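Long-range contact in dihydroorotase (Campylobacter jejuni subsp. jejuni, PDB 3PNU), which probably catalyses the reversible, zinc-dependent cyclization of carbamoyl aspartate to dihydroorotate in pyrimidine biosynthesis: residues Lys28-Asn40 with Ser50-Leu63. Sequence-based numbering, arbitrary orientation.
Sequences KNPLDMHLHLRDN and SARDFCAAVIMPNL. With ZN (zinc ion), chain D.
Asp32 and Leu35 each bond with both backbone polar groups to strand 56-59 and the residue just after it. Asp32 N gives to Ala56 O and Asp32 O takes Val58 N at 2.9 Å; after a beta bulge, Leu35 N gives to Val58 O and Leu35 O receives a nearly straight bond from Met60 N (2.9 Å). The Asp32 carboxylate serves the bulge too: with CG anti to the backbone N, OD1 accepts from His34 N, which sits above the carboxylate plane, in an Asx turn, while OD2 is taken by Ser260 OG. Asp32 CB makes a CH-pi contact over one face of the Phe54 ring. The arrangement is the first beta-alpha-beta unit of the TIM barrel, whose opening strand ends in the His-X-His metal motif of the amidohydrolase superfamily. His34 NE2 (2.1 Å) and His36 NE2 (2.2 Å) bind one zinc ion, together with Asp261, carboxylated Lys116 and a water. The second nitrogens differ: His34 ND1 pairs with Glu188, whereas His36 ND1 gives a weak, bent bond to Asn62 OD1 (2.7 Å, 123°) at the ring edge, the amide plane turned 60° from the ring. His36, Arg38 and Asn62 are predicted to bind substrate. Asn62 has a further polar partner in Thr124; one water joins its OD1 to Arg38 N, and another accepts from its ND2 and, weakly, from Arg38 NH1. Met60, bent at chi2 (-57°), lays CE over a face of His34, 3.5 Å from the ring centroid, and its CG over His36.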
loop_
_atom_site.group_PDB
_atom_site.type_symbol
_atom_site.label_atom_id
_atom_site.label_comp_id
_atom_site.label_asym_id
_atom_site.label_seq_id
_atom_site.Cartn_x
_atom_site.Cartn_y
_atom_site.Cartn_z
ATOM N N LYS A 28 -2.352 36.338 -1.628
ATOM C CA LYS A 28 -2.473 37.142 -0.429
ATOM C C LYS A 28 -2.773 36.328 0.839
ATOM O O LYS A 28 -3.758 35.597 0.907
ATOM C CB LYS A 28 -3.560 38.198 -0.657
ATOM C CG LYS A 28 -3.932 39.003 0.586
ATOM C CD LYS A 28 -4.928 40.138 0.286
ATOM C CE LYS A 28 -4.263 41.256 -0.525
ATOM N NZ LYS A 28 -5.084 42.502 -0.626
ATOM N N ASN A 29 -1.914 36.485 1.839
ATOM C CA ASN A 29 -2.081 35.841 3.141
ATOM C C ASN A 29 -2.378 34.328 3.099
ATOM O O ASN A 29 -3.381 33.873 3.642
ATOM C CB ASN A 29 -3.183 36.566 3.944
ATOM C CG ASN A 29 -2.792 37.998 4.349
ATOM O OD1 ASN A 29 -1.626 38.294 4.601
ATOM N ND2 ASN A 29 -3.785 38.880 4.432
ATOM N N PRO A 30 -1.511 33.551 2.447
ATOM C CA PRO A 30 -1.716 32.108 2.405
ATOM C C PRO A 30 -1.701 31.491 3.789
ATOM O O PRO A 30 -0.879 31.838 4.643
ATOM C CB PRO A 30 -0.513 31.589 1.603
ATOM C CG PRO A 30 0.488 32.694 1.634
ATOM C CD PRO A 30 -0.298 33.957 1.725
ATOM N N LEU A 31 -2.617 30.568 4.001
ATOM C CA LEU A 31 -2.707 29.896 5.265
ATOM C C LEU A 31 -2.525 28.404 5.080
ATOM O O LEU A 31 -3.064 27.831 4.145
ATOM C CB LEU A 31 -4.071 30.197 5.869
ATOM C CG LEU A 31 -4.251 31.668 6.255
ATOM C CD1 LEU A 31 -5.726 32.048 6.472
ATOM C CD2 LEU A 31 -3.422 31.962 7.490
ATOM N N ASP A 32 -1.733 27.787 5.951
ATOM C CA ASP A 32 -1.585 26.339 5.941
ATOM C C ASP A 32 -2.335 25.882 7.169
ATOM O O ASP A 32 -1.828 25.999 8.289
ATOM C CB ASP A 32 -0.125 25.870 5.974
ATOM C CG ASP A 32 -0.010 24.315 5.972
ATOM O OD1 ASP A 32 -1.043 23.634 6.173
ATOM O OD2 ASP A 32 1.095 23.772 5.771
ATOM N N MET A 33 -3.549 25.362 6.970
ATOM C CA MET A 33 -4.403 24.965 8.120
ATOM C C MET A 33 -4.152 23.586 8.735
ATOM O O MET A 33 -4.945 23.127 9.567
ATOM C CB MET A 33 -5.877 25.134 7.758
ATOM C CG MET A 33 -6.209 26.560 7.265
ATOM S SD MET A 33 -5.828 27.868 8.466
ATOM C CE MET A 33 -7.070 27.609 9.730
ATOM N N HIS A 34 -3.050 22.938 8.364
ATOM C CA HIS A 34 -2.707 21.639 8.952
ATOM C C HIS A 34 -1.209 21.394 8.777
ATOM O O HIS A 34 -0.791 20.943 7.729
ATOM C CB HIS A 34 -3.518 20.511 8.275
ATOM C CG HIS A 34 -3.391 19.185 8.953
ATOM N ND1 HIS A 34 -4.468 18.530 9.514
ATOM C CD2 HIS A 34 -2.310 18.396 9.183
ATOM C CE1 HIS A 34 -4.058 17.389 10.042
ATOM N NE2 HIS A 34 -2.753 17.284 9.859
ATOM N N LEU A 35 -0.414 21.653 9.809
ATOM C CA LEU A 35 1.034 21.540 9.690
ATOM C C LEU A 35 1.718 20.916 10.887
ATOM O O LEU A 35 1.368 21.198 12.018
ATOM C CB LEU A 35 1.621 22.956 9.497
ATOM C CG LEU A 35 3.130 23.157 9.228
ATOM C CD1 LEU A 35 3.588 22.359 8.006
ATOM C CD2 LEU A 35 3.460 24.662 9.031
ATOM N N HIS A 36 2.715 20.074 10.615
ATOM C CA HIS A 36 3.544 19.446 11.670
ATOM C C HIS A 36 4.945 20.047 11.633
ATOM O O HIS A 36 5.630 19.962 10.615
ATOM C CB HIS A 36 3.629 17.933 11.469
ATOM C CG HIS A 36 2.328 17.239 11.665
ATOM N ND1 HIS A 36 1.860 16.873 12.913
ATOM C CD2 HIS A 36 1.385 16.859 10.780
ATOM C CE1 HIS A 36 0.679 16.298 12.779
ATOM N NE2 HIS A 36 0.371 16.278 11.496
ATOM N N LEU A 37 5.358 20.664 12.737
ATOM C CA LEU A 37 6.681 21.306 12.842
ATOM C C LEU A 37 7.633 20.567 13.788
ATOM O O LEU A 37 8.777 20.987 13.993
ATOM C CB LEU A 37 6.530 22.745 13.353
ATOM C CG LEU A 37 5.899 23.784 12.437
ATOM C CD1 LEU A 37 5.797 25.138 13.173
ATOM C CD2 LEU A 37 6.698 23.905 11.158
ATOM N N ARG A 38 7.151 19.482 14.383
ATOM C CA ARG A 38 7.966 18.677 15.290
ATOM C C ARG A 38 8.509 19.520 16.454
ATOM O O ARG A 38 7.763 20.308 17.047
ATOM C CB ARG A 38 9.098 17.994 14.518
ATOM C CG ARG A 38 8.637 17.157 13.336
ATOM C CD ARG A 38 7.561 16.123 13.733
ATOM N NE ARG A 38 7.204 15.300 12.583
ATOM C CZ ARG A 38 6.148 14.498 12.525
ATOM N NH1 ARG A 38 5.307 14.415 13.547
ATOM N NH2 ARG A 38 5.923 13.789 11.424
ATOM N N ASP A 39 9.791 19.366 16.797
ATOM C CA ASP A 39 10.331 20.130 17.914
ATOM C C ASP A 39 11.849 20.122 17.939
ATOM O O ASP A 39 12.496 19.534 17.078
ATOM C CB ASP A 39 9.811 19.536 19.227
ATOM C CG ASP A 39 9.759 20.552 20.340
ATOM O OD1 ASP A 39 10.198 21.692 20.096
ATOM O OD2 ASP A 39 9.255 20.226 21.443
ATOM N N ASN A 40 12.402 20.812 18.933
ATOM C CA ASN A 40 13.828 20.839 19.170
ATOM C C ASN A 40 14.569 21.151 17.885
ATOM O O ASN A 40 14.217 22.105 17.195
ATOM C CB ASN A 40 14.262 19.499 19.765
ATOM C CG ASN A 40 13.416 19.093 20.956
ATOM O OD1 ASN A 40 12.923 19.936 21.713
ATOM N ND2 ASN A 40 13.243 17.789 21.132
ATOM N N SER A 50 8.284 26.771 5.989
ATOM C CA SER A 50 6.851 27.125 5.977
ATOM C C SER A 50 6.652 28.606 6.279
ATOM O O SER A 50 5.907 29.284 5.594
ATOM C CB SER A 50 6.067 26.306 7.022
ATOM O OG SER A 50 6.062 24.924 6.717
ATOM N N ALA A 51 7.326 29.086 7.324
ATOM C CA ALA A 51 7.216 30.481 7.784
ATOM C C ALA A 51 7.503 31.479 6.682
ATOM O O ALA A 51 6.985 32.589 6.695
ATOM C CB ALA A 51 8.139 30.731 8.989
ATOM N N ARG A 52 8.332 31.081 5.733
ATOM C CA ARG A 52 8.671 31.927 4.601
ATOM C C ARG A 52 7.522 32.056 3.589
ATOM O O ARG A 52 7.299 33.127 3.044
ATOM C CB ARG A 52 9.920 31.370 3.902
ATOM C CG ARG A 52 10.092 31.854 2.470
ATOM C CD ARG A 52 11.093 30.981 1.693
ATOM N NE ARG A 52 10.699 30.868 0.287
ATOM C CZ ARG A 52 11.369 30.195 -0.644
ATOM N NH1 ARG A 52 12.503 29.577 -0.350
ATOM N NH2 ARG A 52 10.904 30.157 -1.885
ATOM N N ASP A 53 6.788 30.978 3.334
ATOM C CA ASP A 53 5.719 31.017 2.311
ATOM C C ASP A 53 4.312 31.265 2.859
ATOM O O ASP A 53 3.406 31.555 2.103
ATOM C CB ASP A 53 5.731 29.717 1.466
ATOM C CG ASP A 53 7.064 29.500 0.695
ATOM O OD1 ASP A 53 8.007 30.301 0.891
ATOM O OD2 ASP A 53 7.169 28.529 -0.103
ATOM N N PHE A 54 4.130 31.150 4.169
ATOM C CA PHE A 54 2.803 31.347 4.773
ATOM C C PHE A 54 2.793 32.430 5.837
ATOM O O PHE A 54 3.789 32.657 6.500
ATOM C CB PHE A 54 2.276 30.005 5.340
ATOM C CG PHE A 54 1.965 28.994 4.272
ATOM C CD1 PHE A 54 0.692 28.898 3.741
ATOM C CD2 PHE A 54 2.958 28.173 3.763
ATOM C CE1 PHE A 54 0.403 27.985 2.723
ATOM C CE2 PHE A 54 2.677 27.252 2.750
ATOM C CZ PHE A 54 1.401 27.160 2.233
ATOM N N CYS A 55 1.661 33.114 5.981
ATOM C CA CYS A 55 1.541 34.151 7.010
ATOM C C CYS A 55 1.133 33.537 8.341
ATOM O O CYS A 55 1.325 34.154 9.399
ATOM C CB CYS A 55 0.550 35.246 6.606
ATOM S SG CYS A 55 -1.149 34.738 6.467
ATOM N N ALA A 56 0.578 32.320 8.280
ATOM C CA ALA A 56 0.138 31.592 9.477
ATOM C C ALA A 56 -0.126 30.104 9.173
ATOM O O ALA A 56 -0.348 29.720 8.025
ATOM C CB ALA A 56 -1.140 32.251 10.077
ATOM N N ALA A 57 -0.115 29.278 10.212
ATOM C CA ALA A 57 -0.363 27.847 10.033
ATOM C C ALA A 57 -0.897 27.224 11.297
ATOM O O ALA A 57 -0.476 27.595 12.391
ATOM C CB ALA A 57 0.906 27.151 9.608
ATOM N N VAL A 58 -1.859 26.305 11.160
ATOM C CA VAL A 58 -2.355 25.583 12.321
ATOM C C VAL A 58 -1.248 24.578 12.640
ATOM O O VAL A 58 -0.849 23.801 11.766
ATOM C CB VAL A 58 -3.683 24.848 12.069
ATOM C CG1 VAL A 58 -4.083 24.089 13.316
ATOM C CG2 VAL A 58 -4.786 25.821 11.666
ATOM N N ILE A 59 -0.747 24.619 13.879
ATOM C CA ILE A 59 0.355 23.766 14.334
ATOM C C ILE A 59 -0.222 22.600 15.115
ATOM O O ILE A 59 -0.835 22.796 16.185
ATOM C CB ILE A 59 1.324 24.555 15.248
ATOM C CG1 ILE A 59 1.676 25.913 14.613
ATOM C CG2 ILE A 59 2.597 23.720 15.587
ATOM C CD1 ILE A 59 2.226 25.819 13.220
ATOM N N MET A 60 -0.059 21.387 14.590
ATOM C CA MET A 60 -0.631 20.217 15.271
ATOM C C MET A 60 0.176 19.879 16.518
ATOM O O MET A 60 1.392 20.095 16.545
ATOM C CB MET A 60 -0.796 19.043 14.317
ATOM C CG MET A 60 -1.763 19.358 13.154
ATOM S SD MET A 60 -3.391 19.847 13.781
ATOM C CE MET A 60 -4.274 20.178 12.258
ATOM N N PRO A 61 -0.497 19.359 17.556
ATOM C CA PRO A 61 0.125 19.128 18.829
ATOM C C PRO A 61 0.608 17.708 19.089
ATOM O O PRO A 61 0.825 17.354 20.259
ATOM C CB PRO A 61 -1.038 19.405 19.784
ATOM C CG PRO A 61 -2.240 18.841 19.048
ATOM C CD PRO A 61 -1.885 18.863 17.571
ATOM N N ASN A 62 0.768 16.897 18.045
ATOM C CA ASN A 62 1.175 15.497 18.246
ATOM C C ASN A 62 2.664 15.361 18.563
ATOM O O ASN A 62 3.435 14.782 17.799
ATOM C CB ASN A 62 0.763 14.614 17.047
ATOM C CG ASN A 62 1.442 15.014 15.769
ATOM O OD1 ASN A 62 1.744 16.180 15.563
ATOM N ND2 ASN A 62 1.687 14.042 14.889
ATOM N N LEU A 63 3.054 15.934 19.698
ATOM C CA LEU A 63 4.426 15.860 20.180
ATOM C C LEU A 63 4.506 14.760 21.228
ATOM O O LEU A 63 3.479 14.233 21.668
ATOM C CB LEU A 63 4.861 17.191 20.821
ATOM C CG LEU A 63 4.950 18.427 19.935
ATOM C CD1 LEU A 63 5.315 19.628 20.790
ATOM C CD2 LEU A 63 5.961 18.225 18.811
HETATM ZN ZN ZN D . -1.554 15.691 10.556
HETATM O O HOH W 1 3.469 20.434 15.291
HETATM O O HOH W 2 2.436 13.443 12.101
HETATM O O HOH W 3 4.350 17.921 14.789
HETATM O O HOH W 4 4.898 15.643 16.094
HETATM O O HOH W 5 -2.224 13.652 9.463
#